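Local coordinates for botulinum neurotoxin type G (Clostridium botulinum, PDB 3MPP), which is a clostridial neurotoxin whose receptor-binding domain, the part described here, attaches the toxin to the cell surface, at residues 22-32 against 42-53; 85-93 against 104-113. The protein carries 4 engineered substitutions. All coordinates share one frame; numbering follows the deposited sequence.

Contact 1 of 2, residues 22-32 against 42-53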
loop_
_atom_site.group_PDB
_atom_site.type_symbol
_atom_site.label_atom_id
_atom_site.label_comp_id
_atom_site.label_asym_id
_atom_site.label_seq_id
_atom_site.Cartn_x
_atom_site.Cartn_y
_atom_site.Cartn_z
ATOM N N ALA A 22 -18.749 21.916 4.628
ATOM C CA ALA A 22 -18.101 22.288 3.380
ATOM C C ALA A 22 -18.948 21.767 2.223
ATOM O O ALA A 22 -19.533 20.687 2.310
ATOM C CB ALA A 22 -16.687 21.721 3.315
ATOM N N THR A 23 -19.031 22.544 1.148
ATOM C CA THR A 23 -19.795 22.130 -0.023
ATOM C C THR A 23 -18.848 21.615 -1.110
ATOM O O THR A 23 -17.828 22.239 -1.386
ATOM C CB THR A 23 -20.636 23.294 -0.574
ATOM O OG1 THR A 23 -19.768 24.325 -1.054
ATOM C CG2 THR A 23 -21.544 23.868 0.519
ATOM N N MET A 24 -19.188 20.481 -1.719
ATOM C CA MET A 24 -18.299 19.832 -2.682
ATOM C C MET A 24 -18.760 19.956 -4.132
ATOM O O MET A 24 -19.900 19.645 -4.462
ATOM C CB MET A 24 -18.151 18.340 -2.347
ATOM C CG MET A 24 -17.797 18.050 -0.899
ATOM S SD MET A 24 -16.194 18.739 -0.473
ATOM C CE MET A 24 -16.366 18.895 1.302
ATOM N N ASN A 25 -17.866 20.410 -5.002
ATOM C CA ASN A 25 -18.122 20.415 -6.442
ATOM C C ASN A 25 -17.194 19.401 -7.117
ATOM O O ASN A 25 -15.973 19.458 -6.939
ATOM C CB ASN A 25 -17.908 21.813 -7.021
ATOM C CG ASN A 25 -18.622 22.018 -8.348
ATOM O OD1 ASN A 25 -18.668 21.123 -9.192
ATOM N ND2 ASN A 25 -19.185 23.209 -8.538
ATOM N N VAL A 26 -17.771 18.473 -7.880
ATOM C CA VAL A 26 -17.009 17.371 -8.476
ATOM C C VAL A 26 -17.149 17.320 -9.991
ATOM O O VAL A 26 -18.262 17.233 -10.519
ATOM C CB VAL A 26 -17.467 16.010 -7.918
ATOM C CG1 VAL A 26 -16.616 14.886 -8.484
ATOM C CG2 VAL A 26 -17.422 16.004 -6.390
ATOM N N GLY A 27 -16.014 17.367 -10.685
ATOM C CA GLY A 27 -16.007 17.297 -12.132
ATOM C C GLY A 27 -16.475 15.943 -12.610
ATOM O O GLY A 27 -16.611 15.014 -11.819
ATOM N N SER A 28 -16.690 15.823 -13.913
ATOM C CA SER A 28 -17.196 14.586 -14.496
ATOM C C SER A 28 -16.111 13.533 -14.751
ATOM O O SER A 28 -16.434 12.387 -15.059
ATOM C CB SER A 28 -17.913 14.894 -15.808
ATOM O OG SER A 28 -17.025 15.488 -16.739
ATOM N N ASP A 29 -14.838 13.920 -14.632
ATOM C CA ASP A 29 -13.726 13.008 -14.928
ATOM C C ASP A 29 -12.997 12.549 -13.657
ATOM O O ASP A 29 -11.794 12.278 -13.682
ATOM C CB ASP A 29 -12.743 13.649 -15.929
ATOM C CG ASP A 29 -11.702 12.655 -16.473
ATOM O OD1 ASP A 29 -12.045 11.480 -16.735
ATOM O OD2 ASP A 29 -10.534 13.066 -16.647
ATOM N N VAL A 30 -13.731 12.453 -12.551
ATOM C CA VAL A 30 -13.187 11.892 -11.315
ATOM C C VAL A 30 -13.745 10.485 -11.104
ATOM O O VAL A 30 -14.927 10.240 -11.312
ATOM C CB VAL A 30 -13.518 12.756 -10.077
ATOM C CG1 VAL A 30 -12.970 12.104 -8.807
ATOM C CG2 VAL A 30 -12.956 14.173 -10.232
ATOM N N ILE A 31 -12.884 9.553 -10.714
ATOM C CA ILE A 31 -13.323 8.195 -10.417
ATOM C C ILE A 31 -13.351 7.980 -8.905
ATOM O O ILE A 31 -12.438 8.374 -8.180
ATOM C CB ILE A 31 -12.423 7.131 -11.089
ATOM C CG1 ILE A 31 -12.605 7.146 -12.607
ATOM C CG2 ILE A 31 -12.769 5.733 -10.580
ATOM C CD1 ILE A 31 -11.985 8.329 -13.287
ATOM N N PHE A 32 -14.412 7.354 -8.432
ATOM C CA PHE A 32 -14.564 7.095 -7.016
ATOM C C PHE A 32 -14.705 5.600 -6.815
ATOM O O PHE A 32 -15.133 4.883 -7.713
ATOM C CB PHE A 32 -15.830 7.762 -6.470
ATOM C CG PHE A 32 -15.768 9.267 -6.421
ATOM C CD1 PHE A 32 -15.153 9.909 -5.363
ATOM C CD2 PHE A 32 -16.358 10.033 -7.419
ATOM C CE1 PHE A 32 -15.103 11.289 -5.305
ATOM C CE2 PHE A 32 -16.324 11.415 -7.367
ATOM C CZ PHE A 32 -15.693 12.047 -6.310
ATOM N N LEU A 42 -7.741 11.291 -9.423
ATOM C CA LEU A 42 -7.609 12.453 -10.304
ATOM C C LEU A 42 -6.848 12.065 -11.562
ATOM O O LEU A 42 -5.722 11.574 -11.482
ATOM C CB LEU A 42 -6.860 13.575 -9.586
ATOM C CG LEU A 42 -7.449 14.077 -8.262
ATOM C CD1 LEU A 42 -6.542 15.108 -7.622
ATOM C CD2 LEU A 42 -8.845 14.655 -8.494
ATOM N N ASN A 43 -7.473 12.289 -12.715
ATOM C CA ASN A 43 -6.852 12.094 -14.023
ATOM C C ASN A 43 -6.317 13.432 -14.521
ATOM O O ASN A 43 -6.548 14.469 -13.891
ATOM C CB ASN A 43 -7.883 11.547 -15.023
ATOM C CG ASN A 43 -8.473 10.200 -14.592
ATOM O OD1 ASN A 43 -9.697 10.021 -14.535
ATOM N ND2 ASN A 43 -7.607 9.257 -14.287
ATOM N N ASN A 44 -5.607 13.421 -15.649
ATOM C CA ASN A 44 -4.994 14.646 -16.138
ATOM C C ASN A 44 -5.915 15.397 -17.091
ATOM O O ASN A 44 -5.698 15.406 -18.298
ATOM C CB ASN A 44 -3.643 14.383 -16.811
ATOM C CG ASN A 44 -2.841 15.668 -17.000
ATOM O OD1 ASN A 44 -3.298 16.750 -16.622
ATOM N ND2 ASN A 44 -1.654 15.557 -17.582
ATOM N N SER A 45 -6.943 16.018 -16.528
ATOM C CA SER A 45 -7.919 16.769 -17.306
ATOM C C SER A 45 -8.555 17.846 -16.434
ATOM O O SER A 45 -8.686 17.672 -15.215
ATOM C CB SER A 45 -9.002 15.826 -17.849
ATOM O OG SER A 45 -10.223 16.507 -18.090
ATOM N N GLU A 46 -8.968 18.941 -17.054
ATOM C CA GLU A 46 -9.643 20.007 -16.328
ATOM C C GLU A 46 -10.950 19.512 -15.729
ATOM O O GLU A 46 -11.440 20.074 -14.756
ATOM C CB GLU A 46 -9.929 21.186 -17.261
ATOM C CG GLU A 46 -8.681 21.900 -17.688
ATOM C CD GLU A 46 -8.975 23.146 -18.502
ATOM O OE1 GLU A 46 -10.156 23.378 -18.858
ATOM O OE2 GLU A 46 -8.011 23.880 -18.782
ATOM N N ASN A 47 -11.522 18.463 -16.311
ATOM C CA ASN A 47 -12.786 17.938 -15.791
ATOM C C ASN A 47 -12.621 16.916 -14.686
ATOM O O ASN A 47 -13.603 16.412 -14.118
ATOM C CB ASN A 47 -13.657 17.418 -16.922
ATOM C CG ASN A 47 -14.296 18.554 -17.700
ATOM O OD1 ASN A 47 -15.022 19.373 -17.127
ATOM N ND2 ASN A 47 -14.004 18.635 -18.994
ATOM N N SER A 48 -11.367 16.628 -14.369
ATOM C CA SER A 48 -11.058 15.720 -13.277
ATOM C C SER A 48 -10.669 16.569 -12.079
ATOM O O SER A 48 -9.484 16.806 -11.824
ATOM C CB SER A 48 -9.897 14.790 -13.646
ATOM O OG SER A 48 -9.777 13.760 -12.665
ATOM N N ASN A 49 -11.663 17.064 -11.361
ATOM C CA ASN A 49 -11.377 17.976 -10.267
ATOM C C ASN A 49 -12.421 17.898 -9.164
ATOM O O ASN A 49 -13.556 17.482 -9.392
ATOM C CB ASN A 49 -11.283 19.406 -10.783
ATOM C CG ASN A 49 -12.646 19.983 -11.126
ATOM O OD1 ASN A 49 -13.212 19.684 -12.176
ATOM N ND2 ASN A 49 -13.187 20.796 -10.225
ATOM N N ILE A 50 -12.010 18.293 -7.965
ATOM C CA ILE A 50 -12.907 18.437 -6.830
ATOM C C ILE A 50 -12.562 19.748 -6.174
ATOM O O ILE A 50 -11.384 20.052 -5.966
ATOM C CB ILE A 50 -12.684 17.341 -5.780
ATOM C CG1 ILE A 50 -12.968 15.957 -6.369
ATOM C CG2 ILE A 50 -13.546 17.595 -4.532
ATOM C CD1 ILE A 50 -12.601 14.824 -5.434
ATOM N N THR A 51 -13.581 20.538 -5.866
ATOM C CA THR A 51 -13.381 21.741 -5.078
ATOM C C THR A 51 -14.133 21.589 -3.761
ATOM O O THR A 51 -15.321 21.261 -3.743
ATOM C CB THR A 51 -13.858 23.009 -5.822
ATOM O OG1 THR A 51 -13.052 23.217 -6.988
ATOM C CG2 THR A 51 -13.737 24.227 -4.927
ATOM N N ALA A 52 -13.426 21.779 -2.656
ATOM C CA ALA A 52 -14.082 21.869 -1.359
ATOM C C ALA A 52 -14.359 23.338 -1.078
ATOM O O ALA A 52 -13.431 24.128 -0.907
ATOM C CB ALA A 52 -13.214 21.269 -0.272
ATOM N N HIS A 53 -15.635 23.708 -1.081
ATOM C CA HIS A 53 -16.035 25.078 -0.772
ATOM C C HIS A 53 -16.359 25.173 0.712
ATOM O O HIS A 53 -17.346 24.602 1.180
ATOM C CB HIS A 53 -17.250 25.506 -1.600
ATOM C CG HIS A 53 -16.971 25.665 -3.064
ATOM N ND1 HIS A 53 -16.557 26.858 -3.619
ATOM C CD2 HIS A 53 -17.069 24.787 -4.092
ATOM C CE1 HIS A 53 -16.402 26.707 -4.923
ATOM N NE2 HIS A 53 -16.707 25.460 -5.235
HETATM O O HOH W 1 -16.832 18.500 -15.178
#
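T23 and H53 start an antiparallel ladder in which strand 23-26 runs beside strand 50-53, their axes 4.7 Å apart at closest and their directions 164° apart. T23 and H53 form a hydrogen-bonded pair, N25 and T51 the next, and between and beyond them M24 faces A52 and V26 faces I50 as non-hydrogen-bonded pairs. G27 carries the pairing one step past the strand, its N lying 2.8 Å from N49 O. Beyond G27 the regular ladder ends, but the backbones stay close, and D29 N bonds to N47 O, at 2.8 Å and well out of the carbonyl plane. N47 belongs to the type I turn S45-S48; in the conformer modelled here S45 OG accepts from N47 N, an ST turn.

S48 ties the two corners together. Its chi1 of -170° turns OG away from the S48 N to lie beside the carbonyl carbon, where the hydroxyl donates to D29 O at 2.7 Å, again from above the carbonyl plane, and accepts from N43 N at 2.7 Å; this buried oxygen is thus gripped from both segments. A water accepts from S28 N and donates to N47 OD1, linking the two segments. Around I50 the contacts are apolar: V30 CG2 comes within 4.3 Å of I50 CG1, and I50 CD1 meets F32 CZ at 4.2 Å, while F32 also stacks on Y9. The M24 chain, poorly ordered and bent at chi2 (-63°), places SD 3.9 Å from A52 CB, touching L5 and L7 of strand 3-10. On the face of N25 and T51, T51 OG1 is hydrogen-bonded to D183.

Strand 23-26 is the outermost strand of a seven-stranded antiparallel sheet, and the face of the two strands that carries M24, V26 and I50 packs against strands 3-10 and 13-16, the facing-sheet arrangement of the concanavalin-like jelly roll that forms the N-terminal receptor-binding subdomain.

Contact 2 of 2, residues 85-93 against 104-113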
loop_
_atom_site.group_PDB
_atom_site.type_symbol
_atom_site.label_atom_id
_atom_site.label_comp_id
_atom_site.label_asym_id
_atom_site.label_seq_id
_atom_site.Cartn_x
_atom_site.Cartn_y
_atom_site.Cartn_z
ATOM N N THR A 85 10.538 12.950 -18.075
ATOM C CA THR A 85 9.261 13.596 -17.763
ATOM C C THR A 85 8.909 13.373 -16.295
ATOM O O THR A 85 8.558 14.302 -15.575
ATOM C CB THR A 85 8.115 13.093 -18.675
ATOM O OG1 THR A 85 8.400 13.464 -20.025
ATOM C CG2 THR A 85 6.769 13.704 -18.260
ATOM N N TYR A 86 9.040 12.132 -15.851
ATOM C CA TYR A 86 8.719 11.766 -14.482
ATOM C C TYR A 86 9.576 12.576 -13.505
ATOM O O TYR A 86 9.065 13.134 -12.532
ATOM C CB TYR A 86 8.902 10.251 -14.304
ATOM C CG TYR A 86 8.780 9.714 -12.887
ATOM C CD1 TYR A 86 7.545 9.330 -12.368
ATOM C CD2 TYR A 86 9.910 9.549 -12.083
ATOM C CE1 TYR A 86 7.431 8.819 -11.076
ATOM C CE2 TYR A 86 9.806 9.022 -10.788
ATOM C CZ TYR A 86 8.570 8.667 -10.297
ATOM O OH TYR A 86 8.457 8.155 -9.034
ATOM N N LEU A 87 10.870 12.674 -13.788
ATOM C CA LEU A 87 11.791 13.382 -12.903
ATOM C C LEU A 87 11.659 14.904 -12.930
ATOM O O LEU A 87 11.879 15.564 -11.919
ATOM C CB LEU A 87 13.239 13.016 -13.243
ATOM C CG LEU A 87 13.657 11.616 -12.819
ATOM C CD1 LEU A 87 15.123 11.382 -13.155
ATOM C CD2 LEU A 87 13.400 11.460 -11.334
ATOM N N GLN A 88 11.319 15.464 -14.085
ATOM C CA GLN A 88 11.438 16.911 -14.267
ATOM C C GLN A 88 10.116 17.675 -14.185
ATOM O O GLN A 88 10.107 18.896 -14.015
ATOM C CB GLN A 88 12.144 17.206 -15.592
ATOM C CG GLN A 88 13.561 16.626 -15.649
ATOM C CD GLN A 88 14.294 16.975 -16.930
ATOM O OE1 GLN A 88 13.969 17.958 -17.596
ATOM N NE2 GLN A 88 15.292 16.171 -17.279
ATOM N N ASN A 89 9.003 16.961 -14.307
ATOM C CA ASN A 89 7.691 17.616 -14.343
ATOM C C ASN A 89 7.058 17.663 -12.956
ATOM O O ASN A 89 6.603 16.646 -12.433
ATOM C CB ASN A 89 6.778 16.933 -15.372
ATOM C CG ASN A 89 5.330 17.475 -15.381
ATOM O OD1 ASN A 89 4.384 16.695 -15.460
ATOM N ND2 ASN A 89 5.164 18.796 -15.348
ATOM N N GLU A 90 7.078 18.849 -12.351
ATOM C CA GLU A 90 6.397 19.063 -11.087
ATOM C C GLU A 90 4.991 19.569 -11.352
ATOM O O GLU A 90 4.789 20.508 -12.125
ATOM C CB GLU A 90 7.163 20.048 -10.188
ATOM C CG GLU A 90 6.498 20.236 -8.824
ATOM C CD GLU A 90 7.160 21.296 -7.963
ATOM O OE1 GLU A 90 8.254 21.767 -8.326
ATOM O OE2 GLU A 90 6.580 21.657 -6.920
ATOM N N TYR A 91 4.011 18.933 -10.728
ATOM C CA TYR A 91 2.627 19.338 -10.918
ATOM C C TYR A 91 1.910 19.387 -9.584
ATOM O O TYR A 91 2.145 18.560 -8.712
ATOM C CB TYR A 91 1.895 18.402 -11.897
ATOM C CG TYR A 91 1.961 16.932 -11.535
ATOM C CD1 TYR A 91 0.960 16.333 -10.770
ATOM C CD2 TYR A 91 3.028 16.145 -11.955
ATOM C CE1 TYR A 91 1.021 14.971 -10.434
ATOM C CE2 TYR A 91 3.105 14.799 -11.628
ATOM C CZ TYR A 91 2.100 14.218 -10.873
ATOM O OH TYR A 91 2.202 12.892 -10.552
ATOM N N THR A 92 1.054 20.388 -9.432
ATOM C CA THR A 92 0.252 20.544 -8.235
ATOM C C THR A 92 -0.844 19.474 -8.245
ATOM O O THR A 92 -1.329 19.075 -9.314
ATOM C CB THR A 92 -0.364 21.959 -8.217
ATOM O OG1 THR A 92 0.692 22.907 -8.321
ATOM C CG2 THR A 92 -1.137 22.224 -6.936
ATOM N N ILE A 93 -1.205 18.984 -7.065
ATOM C CA ILE A 93 -2.325 18.060 -6.944
ATOM C C ILE A 93 -3.388 18.604 -5.997
ATOM O O ILE A 93 -4.573 18.357 -6.189
ATOM C CB ILE A 93 -1.894 16.654 -6.481
ATOM C CG1 ILE A 93 -1.148 16.711 -5.157
ATOM C CG2 ILE A 93 -1.028 15.973 -7.550
ATOM C CD1 ILE A 93 -0.994 15.330 -4.506
ATOM N N LYS A 104 0.249 24.666 -1.319
ATOM C CA LYS A 104 -0.023 23.659 -2.329
ATOM C C LYS A 104 0.766 22.395 -2.038
ATOM O O LYS A 104 1.875 22.448 -1.505
ATOM C CB LYS A 104 0.319 24.187 -3.722
ATOM C CG LYS A 104 1.807 24.290 -4.005
ATOM C CD LYS A 104 2.070 24.888 -5.386
ATOM C CE LYS A 104 3.567 24.981 -5.673
ATOM N NZ LYS A 104 3.864 25.245 -7.114
ATOM N N VAL A 105 0.163 21.260 -2.376
ATOM C CA VAL A 105 0.852 19.989 -2.398
ATOM C C VAL A 105 1.111 19.649 -3.865
ATOM O O VAL A 105 0.203 19.701 -4.706
ATOM C CB VAL A 105 0.008 18.882 -1.718
ATOM C CG1 VAL A 105 0.676 17.514 -1.875
ATOM C CG2 VAL A 105 -0.205 19.208 -0.244
ATOM N N SER A 106 2.361 19.340 -4.182
ATOM C CA SER A 106 2.714 18.983 -5.551
ATOM C C SER A 106 3.527 17.684 -5.596
ATOM O O SER A 106 4.064 17.218 -4.588
ATOM C CB SER A 106 3.475 20.128 -6.223
ATOM O OG SER A 106 4.741 20.309 -5.625
ATOM N N ILE A 107 3.592 17.094 -6.774
ATOM C CA ILE A 107 4.342 15.876 -6.966
ATOM C C ILE A 107 5.376 16.158 -8.041
ATOM O O ILE A 107 5.092 16.846 -9.025
ATOM C CB ILE A 107 3.417 14.709 -7.379
ATOM C CG1 ILE A 107 2.554 14.280 -6.183
ATOM C CG2 ILE A 107 4.239 13.543 -7.928
ATOM C CD1 ILE A 107 1.593 13.143 -6.474
ATOM N N LYS A 108 6.597 15.690 -7.817
ATOM C CA LYS A 108 7.611 15.754 -8.855
ATOM C C LYS A 108 8.349 14.422 -8.868
ATOM O O LYS A 108 9.283 14.197 -8.093
ATOM C CB LYS A 108 8.578 16.917 -8.617
ATOM C CG LYS A 108 9.502 17.211 -9.798
ATOM C CD LYS A 108 10.529 18.272 -9.430
ATOM C CE LYS A 108 11.379 18.695 -10.619
ATOM N NZ LYS A 108 12.392 19.700 -10.181
ATOM N N GLY A 109 7.905 13.530 -9.740
ATOM C CA GLY A 109 8.504 12.216 -9.822
ATOM C C GLY A 109 8.336 11.495 -8.503
ATOM O O GLY A 109 7.218 11.283 -8.036
ATOM N N ASN A 110 9.460 11.131 -7.900
ATOM C CA ASN A 110 9.469 10.402 -6.650
ATOM C C ASN A 110 9.537 11.342 -5.444
ATOM O O ASN A 110 9.981 10.949 -4.364
ATOM C CB ASN A 110 10.636 9.422 -6.629
ATOM C CG ASN A 110 11.970 10.107 -6.856
ATOM O OD1 ASN A 110 12.068 11.065 -7.630
ATOM N ND2 ASN A 110 13.006 9.619 -6.182
ATOM N N ARG A 111 9.094 12.581 -5.637
ATOM C CA ARG A 111 9.049 13.554 -4.547
ATOM C C ARG A 111 7.627 14.017 -4.299
ATOM O O ARG A 111 6.892 14.330 -5.232
ATOM C CB ARG A 111 9.889 14.795 -4.868
ATOM C CG ARG A 111 11.379 14.611 -4.780
ATOM C CD ARG A 111 12.116 15.931 -5.007
ATOM N NE ARG A 111 13.538 15.738 -4.767
ATOM C CZ ARG A 111 14.422 16.710 -4.613
ATOM N NH1 ARG A 111 14.041 17.980 -4.678
ATOM N NH2 ARG A 111 15.694 16.402 -4.392
ATOM N N ILE A 112 7.255 14.093 -3.032
ATOM C CA ILE A 112 6.011 14.731 -2.651
ATOM C C ILE A 112 6.403 16.021 -1.939
ATOM O O ILE A 112 7.267 16.005 -1.063
ATOM C CB ILE A 112 5.169 13.815 -1.738
ATOM C CG1 ILE A 112 3.861 14.501 -1.346
ATOM C CG2 ILE A 112 5.959 13.411 -0.517
ATOM C CD1 ILE A 112 2.746 14.295 -2.336
ATOM N N ILE A 113 5.787 17.135 -2.331
ATOM C CA ILE A 113 6.301 18.464 -1.984
ATOM C C ILE A 113 5.239 19.381 -1.389
ATOM O O ILE A 113 4.145 19.521 -1.933
ATOM C CB ILE A 113 6.852 19.183 -3.230
ATOM C CG1 ILE A 113 7.972 18.376 -3.883
ATOM C CG2 ILE A 113 7.314 20.586 -2.883
ATOM C CD1 ILE A 113 8.351 18.901 -5.258
HETATM O O HOH W 2 6.632 14.066 -12.302
HETATM O O HOH W 3 12.414 20.496 -13.452
HETATM O O HOH W 4 10.291 21.905 -10.250
HETATM O O HOH W 5 3.364 22.997 -8.486
#
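Y91 and I107 form the hydrogen-bonded pair of an antiparallel beta hairpin, strands 90-98 and 103-108, within the jelly roll of the N-terminal receptor-binding subdomain. The backbone bonds are nearly straight: Y91 N to I107 O and I107 N to Y91 O, then I93 N to V105 O at 2.8 Å, where the first chain turns a corner. T92 lies against S106 in a non-hydrogen-bonded pair, and strand 111-113 continues the sheet beyond the type II' turn K108-R111.

Apolar contacts gather about Y91, I107 and I93. The Y91 ring, swung between its backbone N and carbonyl carbon (chi1 54°), lies alongside I107 and turns a face to it, with I107 CB 4.2 Å from the ring centroid in a CH-pi contact. I93 CD1 wedges between V105 CG1, 3.8 Å away, and I107 CD1.

Polar links gather around E90, S106 and T92. Fully extended, E90 runs across the strand, and its OE2 receives S106 OG at 2.6 Å on the anti side of the carboxylate. K104 NZ lies 4.5 Å from E90 OE2, beyond a salt bridge, but close enough that it may favour the charged carboxylate. One water joins E90 OE1 to K108 NZ, and another lies between T92 OG1 and K104 NZ.

Helix 83-88 closes over the turn. A water bound to G109 N donates to both Y86 O and N89 O, bridging the helix end to the hairpin. G109 CA packs against one face of the Y86 ring, nearly over its centre, 3.5 Å from the centroid and 10° off the normal, a CH-pi contact.

From the N terminus, contact 1 comes first: 22-32 leads into the hairpin of strands 30-33 and 39-43, and the return of 42-53 closes that short loop. Only after it has closed does contact 2 open, with 85-93, which holds the end of helix 83-88 and the start of strand 90-98. After ten intervening residues, segment 104-113 closes the second loop. The two are therefore in series, neither nested nor crossed. Both reach the seven-stranded sheet, where strand 181-187 stands between strand 50-53 of contact 1 and strand 90-98 of contact 2. Their centres are 19 Å apart, yet they meet through packing of L42 CD1 on I93 O, 4.1 Å away, inside the same N-terminal subdomain.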